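Local coordinates for initiator protein NS1 (Murine minute virus, PDB 4R94) that nicks viral DNA at the replication origin through its N-terminal, metal-dependent nickase domain and unwinds it with a separate ATP-driven helicase domain, at residues L37-I42 and V163-E169; A63-W67 and F88-S92; Q139-K143 and K195-C200. All blocks are in the same frame, centred on the assembly; numbering follows the deposited sequence.

Interaction 1 of 3, residues L37-I42 and V163-E169; sequences LNGKDI and VQLTPAE
The carboxylate of Glu169, in the first turn of helix 167-179, is held by two side chains of the beta hairpin opposite. Lys40, extended beyond CG, crosses the glutamate at about a right angle and sets NZ 2.7 Å from Glu169 OE1, a salt bridge made on the syn lone pair. The same ammonium group donates to the backbone, with NZ 2.8 Å from Gln164 O. Asn38 approaches the other oxygen: its ND2 lies 2.8 Å from Glu169 OE2, on the anti lone pair, in a nearly straight bond (170°) that keeps the acceptor in the amide plane, although amide and carboxylate are turned 36° from one another. Thr166 N also donates to Glu169 OE1, from above the carboxylate plane, and Thr166 OG1 accepts from Glu169 N, which completes a capping box at the helix start. Three donors thus fix the rotation of a buried carboxylate. Asn38 belongs to the type I' turn from Leu37 to Lys40. Beside the polar group, Ile42 CD1 and Leu165 CD2 meet tip to tip at 4.0 Å, while the Leu37 and Glu169 side chains pass in opposite directions, Leu37 CD1 4.1 Å from Glu169 CB. The hairpin of strands 35-37 and 40-42 is thereby fastened to the beginning of helix 167-179, where Lys172 touches Leu37 and Leu173 touches Ile42.

Interaction 2 of 3, residues A63-W67 and F88-S92; sequences AETTW and FIFDS
Ala63 and Phe88 mark the nearest approach of two helical segments, their CA atoms 5.3 Å apart. The axes of 63-67 and 88-92 come within 10.0 Å and run at 125° to each other, so the helices are steeply inclined and touch over a short length. Phe88 contributes the largest share of the buried surface. Its CG stands anti to the carbonyl carbon (chi1 -60°), and from there the ring extends across to the helix that carries Ala63, Glu64 and Trp67. Glu64 CA sits over one face of this ring in a CH-pi contact, 4.2 Å from the centroid and almost on the ring normal. The side chain of Glu64 then crosses the phenyl group at about a right angle, bringing CG to 3.6 Å from Phe88 CD2; its carboxylate continues past the ring and accepts a bond from Gln60 through OE2.

At the far end of the phenyl group, CZ packs 3.5 Å from Trp67 CB. The two aromatic groups form an offset edge-to-face pair, in which the edge of Phe88 is directed at the face of the five-membered indole ring, with planes 66° apart. Ala63 CB fits between Phe88 and Asp91, lying 3.6 Å from Asp91 OD2. This methyl group offers the carboxylate no polar partner: Asp91 is instead engaged by His118 through OD1 and by Lys95 through OD2. The contact is therefore apolar and aromatic, with the acid at its margin paired elsewhere. It joins helix 54-70 to helix 81-104, and Leu229 of strand 227-232 touches Ala63, Trp67 and Asp91, placing the crossing against an outer strand of the central antiparallel sheet of the nickase domain.

Interaction 3 of 3, residues Q139-K143 and K195-C200; sequences QAQGK and KDYTKC
Gly142, at the start of helix 142-160, comes closest to the irregular segment 195-200 at Thr198, with 6.0 Å between their CA atoms. Gly142 CA lies 3.9 Å from Thr198 OG1, so the backbone passes close to the hydroxyl. One water links the backbone of 139-143 to the Thr198 hydroxyl: it accepts from Lys143 N, donates to Gln139 O and lies 2.7 Å from Thr198 OG1. A bend at chi2 (149°) brings the Gln139 amide over Thr198 O; NE2 is 2.9 Å from Thr198 O, but the angle is too poor for a hydrogen bond. Nearer the backbone, Gln139 CB packs against Cys200 SG. A second water takes up the amide oxygen, donating to Gln139 OE1 at 2.8 Å and accepting from Cys200 N at 2.9 Å. Farther out, Lys143 bends at chi4 to bring NZ 3.3 Å from Asp196 OD2, a salt bridge whose hydrogen bond is weak. The aspartate probably offsets the charge of Lys143, with Lys195 NZ 5.0 Å from Lys143 NZ. With the one direct ion pair long, the chemistry suggests a hydrated seam held largely through water, whose Lys195 is the last residue of the origin-binding region 191-195.

Interaction 2 belongs to the interior, whereas interactions 1 and 3 are partly buried contacts nearer the periphery of the nickase domain. Their chemistry follows: aromatic and aliphatic surfaces meet in interaction 2, direct charged and amide bonds dominate interaction 1, and water-mediated bonds dominate interaction 3. No secondary-structure element is shared, but successive ones are used: strand 40-42 leads to helix 54-70, and helix 142-160 to helix 167-179. Interaction 2 is nested within the chain loop closed by interaction 1, while interactions 1 and 3 alternate in sequence, their centres about 35 Å apart. Interactions 2 and 3 lie on opposite sides of the chain's centre.

Interaction 1 of 3, residues L37-I42 and V163-E169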
loop_
_atom_site.group_PDB
_atom_site.type_symbol
_atom_site.label_atom_id
_atom_site.label_comp_id
_atom_site.label_asym_id
_atom_site.label_seq_id
_atom_site.Cartn_x
_atom_site.Cartn_y
_atom_site.Cartn_z
ATOM N N LEU A 37 -9.869 -23.050 -3.420
ATOM C CA LEU A 37 -9.312 -24.228 -2.769
ATOM C C LEU A 37 -10.449 -25.152 -2.383
ATOM O O LEU A 37 -11.285 -24.778 -1.562
ATOM C CB LEU A 37 -8.512 -23.841 -1.523
ATOM C CG LEU A 37 -7.285 -22.951 -1.732
ATOM C CD1 LEU A 37 -6.680 -22.544 -0.395
ATOM C CD2 LEU A 37 -6.274 -23.680 -2.587
ATOM N N ASN A 38 -10.484 -26.345 -2.972
ATOM C CA ASN A 38 -11.519 -27.327 -2.646
ATOM C C ASN A 38 -12.921 -26.731 -2.715
ATOM O O ASN A 38 -13.739 -26.946 -1.829
ATOM C CB ASN A 38 -11.261 -27.911 -1.257
ATOM C CG ASN A 38 -9.949 -28.642 -1.186
ATOM O OD1 ASN A 38 -9.604 -29.405 -2.094
ATOM N ND2 ASN A 38 -9.184 -28.391 -0.129
ATOM N N GLY A 39 -13.178 -25.949 -3.755
ATOM C CA GLY A 39 -14.494 -25.365 -3.945
ATOM C C GLY A 39 -14.738 -24.086 -3.164
ATOM O O GLY A 39 -15.759 -23.427 -3.365
ATOM N N LYS A 40 -13.806 -23.738 -2.275
ATOM C CA LYS A 40 -13.930 -22.546 -1.430
ATOM C C LYS A 40 -13.335 -21.335 -2.139
ATOM O O LYS A 40 -12.172 -21.359 -2.525
ATOM C CB LYS A 40 -13.224 -22.744 -0.090
ATOM C CG LYS A 40 -13.710 -23.934 0.720
ATOM C CD LYS A 40 -12.903 -24.046 2.006
ATOM C CE LYS A 40 -13.400 -25.187 2.882
ATOM N NZ LYS A 40 -12.627 -25.268 4.157
ATOM N N ASP A 41 -14.129 -20.285 -2.299
ATOM C CA ASP A 41 -13.698 -19.112 -3.046
ATOM C C ASP A 41 -13.063 -18.084 -2.122
ATOM O O ASP A 41 -13.693 -17.614 -1.179
ATOM C CB ASP A 41 -14.873 -18.483 -3.792
ATOM C CG ASP A 41 -15.313 -19.304 -4.994
ATOM O OD1 ASP A 41 -14.473 -20.040 -5.563
ATOM O OD2 ASP A 41 -16.494 -19.193 -5.382
ATOM N N ILE A 42 -11.818 -17.732 -2.410
ATOM C CA ILE A 42 -11.104 -16.734 -1.634
ATOM C C ILE A 42 -10.815 -15.558 -2.547
ATOM O O ILE A 42 -9.885 -15.606 -3.351
ATOM C CB ILE A 42 -9.796 -17.303 -1.050
ATOM C CG1 ILE A 42 -10.069 -18.646 -0.366
ATOM C CG2 ILE A 42 -9.164 -16.309 -0.075
ATOM C CD1 ILE A 42 -8.829 -19.307 0.180
ATOM N N VAL A 163 -12.417 -16.814 5.415
ATOM C CA VAL A 163 -12.976 -18.062 4.907
ATOM C C VAL A 163 -12.514 -19.187 5.825
ATOM O O VAL A 163 -11.342 -19.257 6.170
ATOM C CB VAL A 163 -12.554 -18.340 3.456
ATOM C CG1 VAL A 163 -13.122 -19.677 2.976
ATOM C CG2 VAL A 163 -13.007 -17.202 2.540
ATOM N N GLN A 164 -13.438 -20.039 6.256
ATOM C CA GLN A 164 -13.076 -21.186 7.080
ATOM C C GLN A 164 -12.198 -22.137 6.276
ATOM O O GLN A 164 -12.627 -22.700 5.272
ATOM C CB GLN A 164 -14.332 -21.901 7.587
ATOM C CG GLN A 164 -14.057 -23.197 8.340
ATOM C CD GLN A 164 -14.188 -23.045 9.845
ATOM O OE1 GLN A 164 -14.512 -21.967 10.348
ATOM N NE2 GLN A 164 -13.941 -24.131 10.572
ATOM N N LEU A 165 -10.957 -22.303 6.709
ATOM C CA LEU A 165 -10.008 -23.142 5.991
ATOM C C LEU A 165 -9.489 -24.284 6.858
ATOM O O LEU A 165 -9.288 -24.095 8.053
ATOM C CB LEU A 165 -8.825 -22.305 5.514
ATOM C CG LEU A 165 -9.123 -21.157 4.555
ATOM C CD1 LEU A 165 -7.862 -20.343 4.336
ATOM C CD2 LEU A 165 -9.642 -21.706 3.237
ATOM N N THR A 166 -9.257 -25.444 6.251
ATOM C CA THR A 166 -8.516 -26.528 6.909
ATOM C C THR A 166 -7.053 -26.123 7.067
ATOM O O THR A 166 -6.593 -25.192 6.411
ATOM C CB THR A 166 -8.579 -27.844 6.115
ATOM O OG1 THR A 166 -7.852 -27.707 4.883
ATOM C CG2 THR A 166 -10.035 -28.255 5.834
ATOM N N PRO A 167 -6.303 -26.813 7.938
ATOM C CA PRO A 167 -4.863 -26.526 7.980
ATOM C C PRO A 167 -4.170 -26.725 6.631
ATOM O O PRO A 167 -3.313 -25.910 6.268
ATOM C CB PRO A 167 -4.346 -27.521 9.030
ATOM C CG PRO A 167 -5.499 -27.661 9.968
ATOM C CD PRO A 167 -6.728 -27.658 9.070
ATOM N N ALA A 168 -4.541 -27.770 5.893
ATOM C CA ALA A 168 -3.944 -28.025 4.585
ATOM C C ALA A 168 -4.221 -26.872 3.620
ATOM O O ALA A 168 -3.352 -26.485 2.832
ATOM C CB ALA A 168 -4.469 -29.337 4.013
ATOM N N GLU A 169 -5.440 -26.336 3.671
ATOM C CA GLU A 169 -5.812 -25.206 2.821
ATOM C C GLU A 169 -5.084 -23.921 3.208
ATOM O O GLU A 169 -4.682 -23.153 2.338
ATOM C CB GLU A 169 -7.320 -24.983 2.867
ATOM C CG GLU A 169 -8.110 -26.091 2.187
ATOM C CD GLU A 169 -9.584 -26.097 2.549
ATOM O OE1 GLU A 169 -9.993 -25.409 3.514
ATOM O OE2 GLU A 169 -10.341 -26.808 1.860
#

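Interaction 2 of 3, residues A63-W67 and F88-S92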
loop_
_atom_site.group_PDB
_atom_site.type_symbol
_atom_site.label_atom_id
_atom_site.label_comp_id
_atom_site.label_asym_id
_atom_site.label_seq_id
_atom_site.Cartn_x
_atom_site.Cartn_y
_atom_site.Cartn_z
ATOM N N ALA A 63 -6.039 4.213 9.565
ATOM C CA ALA A 63 -6.586 4.170 8.202
ATOM C C ALA A 63 -8.002 4.745 8.149
ATOM O O ALA A 63 -8.351 5.489 7.229
ATOM C CB ALA A 63 -6.582 2.729 7.668
ATOM N N GLU A 64 -8.817 4.368 9.137
ATOM C CA GLU A 64 -10.183 4.863 9.259
ATOM C C GLU A 64 -10.215 6.374 9.337
ATOM O O GLU A 64 -10.977 7.020 8.632
ATOM C CB GLU A 64 -10.859 4.264 10.506
ATOM C CG GLU A 64 -11.123 2.775 10.401
ATOM C CD GLU A 64 -11.395 2.131 11.759
ATOM O OE1 GLU A 64 -11.196 2.800 12.793
ATOM O OE2 GLU A 64 -11.773 0.948 11.778
ATOM N N THR A 65 -9.380 6.942 10.195
ATOM C CA THR A 65 -9.402 8.389 10.391
ATOM C C THR A 65 -8.814 9.116 9.184
ATOM O O THR A 65 -9.256 10.190 8.833
ATOM C CB THR A 65 -8.677 8.766 11.693
ATOM O OG1 THR A 65 -9.463 8.272 12.787
ATOM C CG2 THR A 65 -8.550 10.275 11.849
ATOM N N THR A 66 -7.847 8.498 8.520
ATOM C CA THR A 66 -7.324 9.056 7.279
ATOM C C THR A 66 -8.421 9.120 6.220
ATOM O O THR A 66 -8.566 10.136 5.525
ATOM C CB THR A 66 -6.127 8.234 6.772
ATOM O OG1 THR A 66 -5.032 8.397 7.683
ATOM C CG2 THR A 66 -5.697 8.695 5.386
ATOM N N TRP A 67 -9.199 8.045 6.100
ATOM C CA TRP A 67 -10.348 8.049 5.204
ATOM C C TRP A 67 -11.336 9.143 5.592
ATOM O O TRP A 67 -11.798 9.918 4.749
ATOM C CB TRP A 67 -11.049 6.686 5.198
ATOM C CG TRP A 67 -12.304 6.671 4.359
ATOM C CD1 TRP A 67 -13.557 7.051 4.755
ATOM C CD2 TRP A 67 -12.425 6.270 2.982
ATOM N NE1 TRP A 67 -14.447 6.913 3.713
ATOM C CE2 TRP A 67 -13.779 6.434 2.617
ATOM C CE3 TRP A 67 -11.520 5.794 2.024
ATOM C CZ2 TRP A 67 -14.255 6.131 1.338
ATOM C CZ3 TRP A 67 -11.996 5.496 0.747
ATOM C CH2 TRP A 67 -13.350 5.667 0.419
ATOM N N PHE A 88 -9.142 -0.754 4.835
ATOM C CA PHE A 88 -8.591 -0.334 6.128
ATOM C C PHE A 88 -7.769 -1.454 6.765
ATOM O O PHE A 88 -6.669 -1.226 7.282
ATOM C CB PHE A 88 -9.696 0.086 7.103
ATOM C CG PHE A 88 -10.523 1.235 6.618
ATOM C CD1 PHE A 88 -10.025 2.109 5.657
ATOM C CD2 PHE A 88 -11.800 1.436 7.117
ATOM C CE1 PHE A 88 -10.794 3.167 5.206
ATOM C CE2 PHE A 88 -12.571 2.496 6.671
ATOM C CZ PHE A 88 -12.070 3.356 5.718
ATOM N N ILE A 89 -8.317 -2.665 6.733
ATOM C CA ILE A 89 -7.585 -3.825 7.202
ATOM C C ILE A 89 -6.285 -3.997 6.409
ATOM O O ILE A 89 -5.243 -4.181 7.000
ATOM C CB ILE A 89 -8.441 -5.094 7.114
ATOM C CG1 ILE A 89 -9.559 -5.009 8.170
ATOM C CG2 ILE A 89 -7.576 -6.342 7.322
ATOM C CD1 ILE A 89 -10.609 -6.095 8.057
ATOM N N PHE A 90 -6.339 -3.929 5.082
ATOM C CA PHE A 90 -5.106 -4.125 4.316
ATOM C C PHE A 90 -4.076 -3.036 4.626
ATOM O O PHE A 90 -2.877 -3.310 4.658
ATOM C CB PHE A 90 -5.392 -4.163 2.817
ATOM C CG PHE A 90 -5.957 -5.462 2.327
ATOM C CD1 PHE A 90 -5.643 -6.673 2.950
ATOM C CD2 PHE A 90 -6.798 -5.480 1.221
ATOM C CE1 PHE A 90 -6.170 -7.881 2.474
ATOM C CE2 PHE A 90 -7.303 -6.680 0.739
ATOM C CZ PHE A 90 -6.997 -7.876 1.365
ATOM N N ASP A 91 -4.534 -1.809 4.875
ATOM C CA ASP A 91 -3.589 -0.734 5.215
ATOM C C ASP A 91 -2.825 -1.113 6.471
ATOM O O ASP A 91 -1.599 -0.996 6.519
ATOM C CB ASP A 91 -4.313 0.602 5.406
ATOM C CG ASP A 91 -3.367 1.788 5.353
ATOM O OD1 ASP A 91 -2.712 1.976 4.304
ATOM O OD2 ASP A 91 -3.279 2.522 6.368
ATOM N N SER A 92 -3.542 -1.633 7.467
ATOM C CA SER A 92 -2.869 -2.052 8.695
ATOM C C SER A 92 -1.907 -3.216 8.447
ATOM O O SER A 92 -0.817 -3.224 9.007
ATOM C CB SER A 92 -3.890 -2.413 9.812
ATOM O OG SER A 92 -4.575 -3.640 9.581
#

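Interaction 3 of 3, residues Q139-K143 and K195-C200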
loop_
_atom_site.group_PDB
_atom_site.type_symbol
_atom_site.label_atom_id
_atom_site.label_comp_id
_atom_site.label_asym_id
_atom_site.label_seq_id
_atom_site.Cartn_x
_atom_site.Cartn_y
_atom_site.Cartn_z
ATOM N N GLN A 139 20.211 -0.084 -3.005
ATOM C CA GLN A 139 19.587 -0.812 -4.116
ATOM C C GLN A 139 19.776 -2.337 -4.092
ATOM O O GLN A 139 18.847 -3.096 -4.401
ATOM C CB GLN A 139 20.108 -0.278 -5.456
ATOM C CG GLN A 139 20.054 -1.323 -6.556
ATOM C CD GLN A 139 19.822 -0.756 -7.926
ATOM O OE1 GLN A 139 19.557 0.439 -8.087
ATOM N NE2 GLN A 139 19.914 -1.616 -8.937
ATOM N N ALA A 140 20.970 -2.788 -3.718
ATOM C CA ALA A 140 21.269 -4.218 -3.714
ATOM C C ALA A 140 20.402 -5.012 -2.730
ATOM O O ALA A 140 20.347 -6.233 -2.809
ATOM C CB ALA A 140 22.743 -4.443 -3.402
ATOM N N GLN A 141 19.723 -4.313 -1.821
ATOM C CA GLN A 141 18.901 -4.955 -0.795
ATOM C C GLN A 141 17.454 -5.156 -1.248
ATOM O O GLN A 141 16.643 -5.747 -0.516
ATOM C CB GLN A 141 18.916 -4.132 0.490
ATOM C CG GLN A 141 20.290 -3.912 1.099
ATOM C CD GLN A 141 20.238 -3.004 2.315
ATOM O OE1 GLN A 141 19.584 -1.957 2.298
ATOM N NE2 GLN A 141 20.919 -3.406 3.383
ATOM N N GLY A 142 17.125 -4.663 -2.436
ATOM C CA GLY A 142 15.754 -4.709 -2.930
ATOM C C GLY A 142 15.143 -6.093 -2.995
ATOM O O GLY A 142 14.015 -6.308 -2.529
ATOM N N LYS A 143 15.878 -7.040 -3.571
ATOM C CA LYS A 143 15.398 -8.420 -3.684
ATOM C C LYS A 143 15.106 -9.051 -2.327
ATOM O O LYS A 143 14.088 -9.720 -2.163
ATOM C CB LYS A 143 16.416 -9.279 -4.428
ATOM C CG LYS A 143 16.481 -8.996 -5.923
ATOM C CD LYS A 143 17.826 -9.423 -6.485
ATOM C CE LYS A 143 17.727 -9.747 -7.961
ATOM N NZ LYS A 143 16.958 -11.006 -8.175
ATOM N N LYS A 195 18.882 -11.533 -16.072
ATOM C CA LYS A 195 18.924 -10.922 -14.753
ATOM C C LYS A 195 17.934 -9.761 -14.636
ATOM O O LYS A 195 17.637 -9.072 -15.615
ATOM C CB LYS A 195 20.350 -10.451 -14.445
ATOM C CG LYS A 195 20.533 -9.884 -13.043
ATOM C CD LYS A 195 21.989 -9.916 -12.602
ATOM C CE LYS A 195 22.178 -9.224 -11.251
ATOM N NZ LYS A 195 21.355 -9.829 -10.163
ATOM N N ASP A 196 17.398 -9.565 -13.436
ATOM C CA ASP A 196 16.586 -8.388 -13.169
ATOM C C ASP A 196 17.320 -7.499 -12.172
ATOM O O ASP A 196 17.940 -7.986 -11.225
ATOM C CB ASP A 196 15.207 -8.782 -12.641
ATOM C CG ASP A 196 15.294 -9.698 -11.449
ATOM O OD1 ASP A 196 15.391 -10.927 -11.649
ATOM O OD2 ASP A 196 15.285 -9.185 -10.312
ATOM N N TYR A 197 17.279 -6.195 -12.412
ATOM C CA TYR A 197 17.915 -5.230 -11.532
ATOM C C TYR A 197 16.850 -4.397 -10.858
ATOM O O TYR A 197 15.932 -3.926 -11.514
ATOM C CB TYR A 197 18.857 -4.312 -12.311
ATOM C CG TYR A 197 20.068 -4.998 -12.891
ATOM C CD1 TYR A 197 21.178 -5.263 -12.100
ATOM C CD2 TYR A 197 20.112 -5.355 -14.236
ATOM C CE1 TYR A 197 22.295 -5.872 -12.626
ATOM C CE2 TYR A 197 21.229 -5.973 -14.775
ATOM C CZ TYR A 197 22.317 -6.225 -13.967
ATOM O OH TYR A 197 23.440 -6.834 -14.486
ATOM N N THR A 198 16.971 -4.231 -9.551
ATOM C CA THR A 198 16.052 -3.383 -8.802
ATOM C C THR A 198 16.061 -1.969 -9.356
ATOM O O THR A 198 17.140 -1.410 -9.596
ATOM C CB THR A 198 16.432 -3.361 -7.331
ATOM O OG1 THR A 198 16.316 -4.695 -6.820
ATOM C CG2 THR A 198 15.526 -2.406 -6.542
ATOM N N LYS A 199 14.872 -1.403 -9.575
ATOM C CA LYS A 199 14.754 -0.031 -10.089
ATOM C C LYS A 199 14.230 0.897 -8.997
ATOM O O LYS A 199 13.029 0.928 -8.722
ATOM C CB LYS A 199 13.824 0.015 -11.308
ATOM C CG LYS A 199 13.672 1.411 -11.954
ATOM C CD LYS A 199 12.879 1.323 -13.242
ATOM C CE LYS A 199 12.629 2.712 -13.822
ATOM N NZ LYS A 199 11.629 2.647 -14.913
ATOM N N CYS A 200 15.122 1.652 -8.375
ATOM C CA CYS A 200 14.692 2.622 -7.389
ATOM C C CYS A 200 14.001 3.777 -8.101
ATOM O O CYS A 200 14.270 4.061 -9.283
ATOM C CB CYS A 200 15.871 3.102 -6.551
ATOM S SG CYS A 200 16.593 1.772 -5.550
HETATM O O HOH W 1 18.162 -5.824 -5.229
HETATM O O HOH W 2 17.763 1.921 -9.604
#